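Local coordinates for heme utilization carrier protein (PDB 6U9J) that probably binds heme, and perhaps its anaerobic breakdown product anaerobilin, in the cytosol as a carrier of the ChuX/HutX family, at residues A[30-41]-A[101-109]; A[74-84]-A[92-100]. All coordinates share one frame; numbering follows the deposited sequence.

Contact 1 of 2, residues A[30-41]-A[101-109]; sequences VRNLPSSTVVPG and CTHIALIER
Gly41 and Thr102 meet where edge strand 36-40 pairs antiparallel with strand 103-111, at the border of the six-stranded sheet: a weak bond joins Gly41 N to Thr102 O. At His103, CG lies anti to the carbonyl carbon (chi1 -63°), and the ring rises beside Val39 O toward the extended Arg31. The guanidinium stands almost perpendicular to the ring, 82° between planes, with Arg31 NH1 3.4 Å from His103 NE2. Ile104 exchanges both backbone bonds with Val39, and its CB is met obliquely by Val39 CG2; Val39 and Leu106 also touch helix 144-157, which covers this face. On the other face Ala105 CB takes Val30 CG1 at 3.6 Å, bringing helix 26-31 down onto the sheet. Leu106 pairs doubly with Thr37. Ile107 is crossed at about a right angle by each of two side chains: its CD1 meets Val30 CG2, while its CG2 touches Leu33 CD1. Glu108 N gives a nearly straight bond to Ser35 O, 3.2 Å long, whereas its carboxylate binds His151 through OE2. Where helix 26-31 ends, Val30 O is gripped from opposite faces of its plane by Leu33 N and by Ser36 OG, the latter at 2.7 Å.

Contact 2 of 2, residues A[74-84]-A[92-100]; sequences LPSGFHRHGYF and MSGHIKAEN
Phe84 and Ile96 form a hydrogen-bonded pair in the hairpin of strands 83-86 and 92-96, which Gly94 and Leu86 continue, in a small antiparallel sheet, three-stranded within this chain, that runs on into the second subunit. Phe84 N reaches Ile96 O at 2.8 Å, in the carbonyl plane and nearly straight at 173°, and Phe84 O takes Ile96 N in return. Phe84 CG is anti to its own backbone N (chi1 -175°), which carries the ring away from the partner strand, against Trp48 and Phe44 edge-to-face; CB stays behind, 4.0 Å from Ala98 CB. The same ring sets CD1 over the centre of one face of the His79 imidazole. Packing is also close at the far end, where Met92, in one of its two conformers, bends at chi3 (105°) and brings CE against Pro75 CD, with Leu74 CD1 a little farther off.

The solvent side, toward the turn, is looser. Tyr83, closing a type I' turn from Arg80, lies alongside the extended Lys97, Tyr83 CE1 against Lys97 CG at 3.6 Å, while the ammonium goes on to Ala64 O of the second subunit. Near the turn, water does the joining: one molecule bridges Gly82 O to Glu99 N, and another lies in the plane of the His79 ring, 2.9 Å from His79 ND1, and links it to Glu99 OE1. With NE2 bonded to Asp45 as well, His79 has carboxylates near both ring nitrogens, one of them reached through water, a setting that would probably favour its protonated form.

How the contacts relate
The centre of contact 1, in the large sheet, is about 8 Å from that of the chain; the centre of contact 2, in the small sheet, is about 16 Å from it, and the two contact centres are about 21 Å apart. The chain passes directly from 92-100 into 101-109, so consecutive strands serve different sheets. Contact 1 rests on a regular ladder of backbone bonds with aliphatic packing on both faces, and water enters mainly at its Ser35 end. Contact 2 has a single bridged pair and relies more on aromatic rings and bridging waters. Both are partly buried, but only contact 2 meets the second subunit, where strand 92-96 continues its sheet across the interface.

Contact 1 of 2, residues A[30-41]-A[101-109]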
loop_
_atom_site.group_PDB
_atom_site.type_symbol
_atom_site.label_atom_id
_atom_site.label_comp_id
_atom_site.label_asym_id
_atom_site.label_seq_id
_atom_site.Cartn_x
_atom_site.Cartn_y
_atom_site.Cartn_z
ATOM N N VAL A 30 19.787 9.071 3.274
ATOM C CA VAL A 30 20.272 7.873 2.600
ATOM C C VAL A 30 21.592 8.147 1.887
ATOM O O VAL A 30 22.481 7.289 1.856
ATOM C CB VAL A 30 19.191 7.341 1.639
ATOM C CG1 VAL A 30 19.796 6.371 0.647
ATOM C CG2 VAL A 30 18.088 6.658 2.451
ATOM N N ARG A 31 21.733 9.334 1.289
ATOM C CA ARG A 31 22.973 9.680 0.600
ATOM C C ARG A 31 24.167 9.653 1.536
ATOM O O ARG A 31 25.283 9.343 1.108
ATOM C CB ARG A 31 22.861 11.070 -0.020
ATOM C CG ARG A 31 21.954 11.160 -1.216
ATOM C CD ARG A 31 22.112 12.529 -1.851
ATOM N NE ARG A 31 21.170 12.746 -2.938
ATOM C CZ ARG A 31 21.362 12.335 -4.187
ATOM N NH1 ARG A 31 20.446 12.591 -5.108
ATOM N NH2 ARG A 31 22.466 11.673 -4.513
ATOM N N ASN A 32 23.952 9.975 2.806
ATOM C CA ASN A 32 25.027 10.092 3.780
ATOM C C ASN A 32 25.266 8.810 4.562
ATOM O O ASN A 32 26.110 8.796 5.465
ATOM C CB ASN A 32 24.730 11.253 4.725
ATOM C CG ASN A 32 24.927 12.592 4.059
ATOM O OD1 ASN A 32 26.059 13.046 3.882
ATOM N ND2 ASN A 32 23.832 13.230 3.671
ATOM N N LEU A 33 24.563 7.734 4.225
ATOM C CA LEU A 33 24.817 6.442 4.838
ATOM C C LEU A 33 26.190 5.912 4.426
ATOM O O LEU A 33 26.706 6.254 3.359
ATOM C CB LEU A 33 23.740 5.438 4.424
ATOM C CG LEU A 33 22.366 5.590 5.076
ATOM C CD1 LEU A 33 21.365 4.647 4.425
ATOM C CD2 LEU A 33 22.461 5.335 6.574
ATOM N N PRO A 34 26.805 5.065 5.257
ATOM C CA PRO A 34 28.081 4.459 4.847
ATOM C C PRO A 34 27.950 3.483 3.691
ATOM O O PRO A 34 28.922 3.293 2.952
ATOM C CB PRO A 34 28.571 3.755 6.120
ATOM C CG PRO A 34 27.382 3.663 7.015
ATOM C CD PRO A 34 26.489 4.814 6.671
ATOM N N SER A 35 26.787 2.850 3.502
ATOM C CA SER A 35 26.638 1.807 2.486
ATOM C C SER A 35 25.346 2.044 1.703
ATOM O O SER A 35 24.330 1.385 1.961
ATOM C CB SER A 35 26.653 0.429 3.126
ATOM O OG SER A 35 26.579 -0.583 2.139
ATOM N N SER A 36 25.396 2.965 0.738
ATOM C CA SER A 36 24.255 3.214 -0.130
ATOM C C SER A 36 24.718 3.561 -1.536
ATOM O O SER A 36 25.747 4.213 -1.731
ATOM C CB SER A 36 23.362 4.343 0.400
ATOM O OG SER A 36 24.038 5.589 0.372
ATOM N N THR A 37 23.908 3.158 -2.517
ATOM C CA THR A 37 24.081 3.503 -3.925
ATOM C C THR A 37 22.815 4.218 -4.367
ATOM O O THR A 37 21.721 3.673 -4.215
ATOM C CB THR A 37 24.312 2.243 -4.767
ATOM O OG1 THR A 37 25.494 1.575 -4.307
ATOM C CG2 THR A 37 24.473 2.581 -6.248
ATOM N N VAL A 38 22.951 5.441 -4.874
ATOM C CA VAL A 38 21.811 6.259 -5.279
ATOM C C VAL A 38 21.921 6.535 -6.771
ATOM O O VAL A 38 22.970 6.982 -7.248
ATOM C CB VAL A 38 21.750 7.577 -4.485
ATOM C CG1 VAL A 38 20.566 8.419 -4.933
ATOM C CG2 VAL A 38 21.677 7.288 -2.986
ATOM N N VAL A 39 20.844 6.255 -7.506
ATOM C CA VAL A 39 20.820 6.502 -8.949
ATOM C C VAL A 39 19.577 7.293 -9.306
ATOM O O VAL A 39 18.616 7.391 -8.520
ATOM C CB VAL A 39 20.872 5.181 -9.753
ATOM C CG1 VAL A 39 22.132 4.388 -9.417
ATOM C CG2 VAL A 39 19.590 4.366 -9.523
ATOM N N PRO A 40 19.542 7.889 -10.498
ATOM C CA PRO A 40 18.336 8.593 -10.923
ATOM C C PRO A 40 17.197 7.624 -11.222
ATOM O O PRO A 40 17.394 6.433 -11.482
ATOM C CB PRO A 40 18.776 9.336 -12.194
ATOM C CG PRO A 40 20.249 9.386 -12.126
ATOM C CD PRO A 40 20.666 8.130 -11.424
ATOM N N GLY A 41 15.983 8.172 -11.192
ATOM C CA GLY A 41 14.771 7.403 -11.432
ATOM C C GLY A 41 14.651 6.800 -12.827
ATOM O O GLY A 41 13.827 5.898 -13.014
ATOM N N CYS A 101 9.088 8.889 -9.921
ATOM C CA CYS A 101 10.251 8.368 -9.209
ATOM C C CYS A 101 11.484 9.086 -9.736
ATOM O O CYS A 101 11.898 8.861 -10.881
ATOM C CB CYS A 101 10.373 6.866 -9.415
ATOM S SG CYS A 101 11.844 6.205 -8.574
ATOM N N THR A 102 12.078 9.950 -8.914
ATOM C CA THR A 102 13.246 10.698 -9.361
ATOM C C THR A 102 14.572 10.108 -8.898
ATOM O O THR A 102 15.610 10.441 -9.485
ATOM C CB THR A 102 13.159 12.157 -8.899
ATOM O OG1 THR A 102 13.122 12.203 -7.471
ATOM C CG2 THR A 102 11.902 12.833 -9.455
ATOM N N HIS A 103 14.572 9.254 -7.866
ATOM C CA HIS A 103 15.784 8.606 -7.378
ATOM C C HIS A 103 15.431 7.221 -6.872
ATOM O O HIS A 103 14.305 6.980 -6.427
ATOM C CB HIS A 103 16.474 9.385 -6.243
ATOM C CG HIS A 103 16.954 10.734 -6.667
ATOM N ND1 HIS A 103 16.187 11.869 -6.528
ATOM C CD2 HIS A 103 18.100 11.122 -7.275
ATOM C CE1 HIS A 103 16.850 12.905 -7.013
ATOM N NE2 HIS A 103 18.010 12.477 -7.479
ATOM N N ILE A 104 16.412 6.322 -6.947
ATOM C CA ILE A 104 16.334 4.975 -6.393
ATOM C C ILE A 104 17.611 4.724 -5.604
ATOM O O ILE A 104 18.702 5.069 -6.064
ATOM C CB ILE A 104 16.178 3.918 -7.502
ATOM C CG1 ILE A 104 14.929 4.220 -8.342
ATOM C CG2 ILE A 104 16.154 2.498 -6.898
ATOM C CD1 ILE A 104 14.880 3.421 -9.633
ATOM N N ALA A 105 17.484 4.117 -4.427
ATOM C CA ALA A 105 18.664 3.787 -3.637
ATOM C C ALA A 105 18.674 2.311 -3.281
ATOM O O ALA A 105 17.635 1.730 -2.971
ATOM C CB ALA A 105 18.743 4.619 -2.353
ATOM N N LEU A 106 19.857 1.710 -3.323
ATOM C CA LEU A 106 20.092 0.400 -2.734
ATOM C C LEU A 106 20.845 0.621 -1.435
ATOM O O LEU A 106 21.862 1.321 -1.423
ATOM C CB LEU A 106 20.896 -0.507 -3.669
ATOM C CG LEU A 106 20.072 -1.287 -4.709
ATOM C CD1 LEU A 106 19.387 -0.354 -5.693
ATOM C CD2 LEU A 106 20.942 -2.300 -5.452
ATOM N N ILE A 107 20.324 0.059 -0.345
ATOM C CA ILE A 107 20.840 0.304 0.998
ATOM C C ILE A 107 21.134 -1.007 1.708
ATOM O O ILE A 107 20.331 -1.940 1.676
ATOM C CB ILE A 107 19.829 1.123 1.827
ATOM C CG1 ILE A 107 19.584 2.478 1.164
ATOM C CG2 ILE A 107 20.335 1.281 3.284
ATOM C CD1 ILE A 107 18.309 3.159 1.633
ATOM N N GLU A 108 22.273 -1.058 2.401
ATOM C CA GLU A 108 22.565 -2.128 3.344
ATOM C C GLU A 108 22.883 -1.495 4.686
ATOM O O GLU A 108 23.681 -0.556 4.754
ATOM C CB GLU A 108 23.738 -2.992 2.880
ATOM C CG GLU A 108 23.454 -3.729 1.582
ATOM C CD GLU A 108 24.678 -4.461 1.062
ATOM O OE1 GLU A 108 25.344 -3.933 0.147
ATOM O OE2 GLU A 108 24.976 -5.558 1.581
ATOM N N ARG A 109 22.227 -1.973 5.734
ATOM C CA ARG A 109 22.530 -1.475 7.075
ATOM C C ARG A 109 22.023 -2.473 8.100
ATOM O O ARG A 109 21.360 -3.457 7.775
ATOM C CB ARG A 109 21.899 -0.096 7.304
ATOM C CG ARG A 109 20.382 -0.108 7.189
ATOM C CD ARG A 109 19.791 1.276 7.426
ATOM N NE ARG A 109 20.060 1.731 8.790
ATOM C CZ ARG A 109 19.134 1.933 9.727
ATOM N NH1 ARG A 109 19.502 2.341 10.936
ATOM N NH2 ARG A 109 17.848 1.744 9.461
HETATM O O HOH W 1 24.626 2.056 5.481
HETATM O O HOH W 2 25.348 -1.407 -0.184
HETATM O O HOH W 3 24.624 -0.475 -1.981
#

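Contact 2 of 2, residues A[74-84]-A[92-100]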
loop_
_atom_site.group_PDB
_atom_site.type_symbol
_atom_site.label_atom_id
_atom_site.label_comp_id
_atom_site.label_asym_id
_atom_site.label_seq_id
_atom_site.Cartn_x
_atom_site.Cartn_y
_atom_site.Cartn_z
ATOM N N LEU A 74 8.152 -10.345 -7.223
ATOM C CA LEU A 74 7.751 -9.038 -7.723
ATOM C C LEU A 74 7.086 -9.196 -9.086
ATOM O O LEU A 74 7.678 -9.800 -9.988
ATOM C CB LEU A 74 8.970 -8.117 -7.829
ATOM C CG LEU A 74 8.653 -6.626 -7.924
ATOM C CD1 LEU A 74 8.079 -6.127 -6.601
ATOM C CD2 LEU A 74 9.869 -5.807 -8.351
ATOM N N PRO A 75 5.862 -8.693 -9.280
ATOM C CA PRO A 75 5.217 -8.812 -10.592
ATOM C C PRO A 75 5.906 -7.945 -11.633
ATOM O O PRO A 75 6.401 -6.855 -11.332
ATOM C CB PRO A 75 3.780 -8.342 -10.335
ATOM C CG PRO A 75 3.841 -7.517 -9.108
ATOM C CD PRO A 75 5.012 -8.014 -8.289
ATOM N N SER A 76 5.941 -8.447 -12.865
ATOM C CA SER A 76 6.362 -7.630 -13.985
ATOM C C SER A 76 5.315 -6.552 -14.264
ATOM O O SER A 76 4.182 -6.599 -13.768
ATOM C CB SER A 76 6.564 -8.491 -15.229
ATOM O OG SER A 76 5.317 -8.875 -15.784
ATOM N N GLY A 77 5.700 -5.564 -15.067
ATOM C CA GLY A 77 4.766 -4.510 -15.400
ATOM C C GLY A 77 5.034 -3.925 -16.769
ATOM O O GLY A 77 6.031 -4.242 -17.423
ATOM N N PHE A 78 4.127 -3.050 -17.189
ATOM C CA PHE A 78 4.243 -2.362 -18.468
ATOM C C PHE A 78 3.844 -0.906 -18.288
ATOM O O PHE A 78 2.981 -0.581 -17.466
ATOM C CB PHE A 78 3.365 -3.026 -19.553
ATOM C CG PHE A 78 1.898 -3.075 -19.208
ATOM C CD1 PHE A 78 1.389 -4.093 -18.407
ATOM C CD2 PHE A 78 1.031 -2.097 -19.677
ATOM C CE1 PHE A 78 0.046 -4.132 -18.075
ATOM C CE2 PHE A 78 -0.329 -2.129 -19.361
ATOM C CZ PHE A 78 -0.823 -3.152 -18.569
ATOM N N HIS A 79 4.467 -0.027 -19.075
ATOM C CA HIS A 79 4.171 1.398 -19.028
ATOM C C HIS A 79 3.027 1.732 -19.983
ATOM O O HIS A 79 3.017 1.268 -21.127
ATOM C CB HIS A 79 5.405 2.224 -19.393
ATOM C CG HIS A 79 6.531 2.100 -18.409
ATOM N ND1 HIS A 79 6.644 2.913 -17.308
ATOM C CD2 HIS A 79 7.613 1.287 -18.397
ATOM C CE1 HIS A 79 7.739 2.588 -16.634
ATOM N NE2 HIS A 79 8.338 1.600 -17.270
ATOM N N ARG A 80 2.081 2.548 -19.516
ATOM C CA ARG A 80 0.979 3.024 -20.364
ATOM C C ARG A 80 0.443 4.322 -19.778
ATOM O O ARG A 80 0.019 4.350 -18.617
ATOM C CB ARG A 80 -0.119 1.966 -20.457
ATOM C CG ARG A 80 -1.096 2.159 -21.630
ATOM C CD ARG A 80 -2.300 1.244 -21.447
ATOM N NE ARG A 80 -3.396 1.595 -22.344
ATOM C CZ ARG A 80 -3.617 1.007 -23.513
ATOM N NH1 ARG A 80 -2.818 0.032 -23.922
ATOM N NH2 ARG A 80 -4.646 1.394 -24.266
ATOM N N HIS A 81 0.482 5.402 -20.568
ATOM C CA HIS A 81 -0.113 6.686 -20.186
ATOM C C HIS A 81 0.414 7.205 -18.851
ATOM O O HIS A 81 -0.332 7.763 -18.042
ATOM C CB HIS A 81 -1.639 6.593 -20.139
ATOM C CG HIS A 81 -2.273 6.448 -21.483
ATOM N ND1 HIS A 81 -1.935 7.249 -22.552
ATOM C CD2 HIS A 81 -3.233 5.604 -21.931
ATOM C CE1 HIS A 81 -2.650 6.897 -23.605
ATOM N NE2 HIS A 81 -3.445 5.902 -23.255
ATOM N N GLY A 82 1.713 7.031 -18.619
ATOM C CA GLY A 82 2.342 7.544 -17.424
ATOM C C GLY A 82 2.322 6.617 -16.227
ATOM O O GLY A 82 3.022 6.892 -15.243
ATOM N N TYR A 83 1.548 5.539 -16.264
ATOM C CA TYR A 83 1.548 4.561 -15.183
ATOM C C TYR A 83 2.436 3.380 -15.540
ATOM O O TYR A 83 2.530 2.972 -16.701
ATOM C CB TYR A 83 0.132 4.039 -14.915
ATOM C CG TYR A 83 -0.763 4.955 -14.118
ATOM C CD1 TYR A 83 -0.510 5.218 -12.780
ATOM C CD2 TYR A 83 -1.872 5.546 -14.704
ATOM C CE1 TYR A 83 -1.342 6.051 -12.049
ATOM C CE2 TYR A 83 -2.704 6.379 -13.986
ATOM C CZ TYR A 83 -2.433 6.628 -12.659
ATOM O OH TYR A 83 -3.261 7.460 -11.940
ATOM N N PHE A 84 3.067 2.806 -14.522
ATOM C CA PHE A 84 3.646 1.478 -14.629
ATOM C C PHE A 84 2.643 0.494 -14.032
ATOM O O PHE A 84 2.364 0.530 -12.828
ATOM C CB PHE A 84 4.993 1.425 -13.919
ATOM C CG PHE A 84 5.713 0.136 -14.089
ATOM C CD1 PHE A 84 6.200 -0.258 -15.322
ATOM C CD2 PHE A 84 5.944 -0.688 -12.985
ATOM C CE1 PHE A 84 6.885 -1.457 -15.465
ATOM C CE2 PHE A 84 6.626 -1.882 -13.124
ATOM C CZ PHE A 84 7.109 -2.269 -14.348
ATOM N N MET A 92 -0.404 -9.650 -5.551
ATOM C CA MET A 92 -0.143 -8.219 -5.595
ATOM C C MET A 92 -0.171 -7.730 -7.033
ATOM O O MET A 92 0.480 -8.310 -7.904
ATOM C CB MET A 92 1.207 -7.869 -4.962
ATOM C CG MET A 92 1.602 -6.392 -5.129
ATOM S SD MET A 92 3.114 -5.896 -4.248
ATOM C CE MET A 92 4.269 -5.773 -5.595
ATOM N N SER A 93 -0.920 -6.661 -7.266
ATOM C CA SER A 93 -0.905 -5.934 -8.512
ATOM C C SER A 93 -1.025 -4.464 -8.149
ATOM O O SER A 93 -0.855 -4.079 -6.988
ATOM C CB SER A 93 -2.027 -6.401 -9.444
ATOM O OG SER A 93 -1.870 -5.806 -10.719
ATOM N N GLY A 94 -1.312 -3.639 -9.137
ATOM C CA GLY A 94 -1.553 -2.229 -8.940
ATOM C C GLY A 94 -0.816 -1.415 -9.979
ATOM O O GLY A 94 -0.510 -1.906 -11.071
ATOM N N HIS A 95 -0.546 -0.153 -9.643
ATOM C CA HIS A 95 0.129 0.745 -10.567
ATOM C C HIS A 95 1.004 1.726 -9.804
ATOM O O HIS A 95 0.699 2.104 -8.670
ATOM C CB HIS A 95 -0.870 1.521 -11.434
ATOM C CG HIS A 95 -2.157 0.796 -11.657
ATOM N ND1 HIS A 95 -2.326 -0.148 -12.647
ATOM C CD2 HIS A 95 -3.325 0.846 -10.979
ATOM C CE1 HIS A 95 -3.554 -0.630 -12.584
ATOM N NE2 HIS A 95 -4.178 -0.046 -11.578
ATOM N N ILE A 96 2.084 2.143 -10.458
ATOM C CA ILE A 96 3.060 3.065 -9.886
ATOM C C ILE A 96 3.226 4.232 -10.851
ATOM O O ILE A 96 3.390 4.026 -12.054
ATOM C CB ILE A 96 4.425 2.395 -9.639
ATOM C CG1 ILE A 96 4.288 1.257 -8.625
ATOM C CG2 ILE A 96 5.439 3.423 -9.128
ATOM C CD1 ILE A 96 5.466 0.305 -8.645
ATOM N N LYS A 97 3.192 5.449 -10.313
ATOM C CA LYS A 97 3.508 6.620 -11.139
ATOM C C LYS A 97 5.032 6.695 -11.230
ATOM O O LYS A 97 5.699 7.496 -10.569
ATOM C CB LYS A 97 2.900 7.888 -10.552
ATOM C CG LYS A 97 1.384 7.903 -10.584
ATOM C CD LYS A 97 0.818 9.158 -9.940
ATOM C CE LYS A 97 -0.697 9.055 -9.838
ATOM N NZ LYS A 97 -1.272 10.138 -8.988
ATOM N N ALA A 98 5.594 5.827 -12.072
ATOM C CA ALA A 98 7.044 5.650 -12.105
ATOM C C ALA A 98 7.783 6.873 -12.630
ATOM O O ALA A 98 8.959 7.050 -12.311
ATOM C CB ALA A 98 7.411 4.433 -12.949
ATOM N N GLU A 99 7.142 7.719 -13.442
ATOM C CA GLU A 99 7.833 8.940 -13.830
ATOM C C GLU A 99 7.906 9.959 -12.713
ATOM O O GLU A 99 8.631 10.956 -12.846
ATOM C CB GLU A 99 7.145 9.574 -15.040
ATOM C CG GLU A 99 6.822 8.575 -16.118
ATOM C CD GLU A 99 8.042 7.832 -16.610
ATOM O OE1 GLU A 99 7.917 6.625 -16.905
ATOM O OE2 GLU A 99 9.120 8.458 -16.721
ATOM N N ASN A 100 7.181 9.743 -11.616
ATOM C CA ASN A 100 7.358 10.549 -10.426
ATOM C C ASN A 100 8.476 10.011 -9.538
ATOM O O ASN A 100 8.794 10.637 -8.527
ATOM C CB ASN A 100 6.049 10.618 -9.635
ATOM C CG ASN A 100 5.160 11.771 -10.074
ATOM O OD1 ASN A 100 5.627 12.723 -10.686
ATOM N ND2 ASN A 100 3.886 11.701 -9.719
HETATM O O HOH W 4 5.635 5.280 -16.001
HETATM O O HOH W 5 4.389 8.462 -13.598
#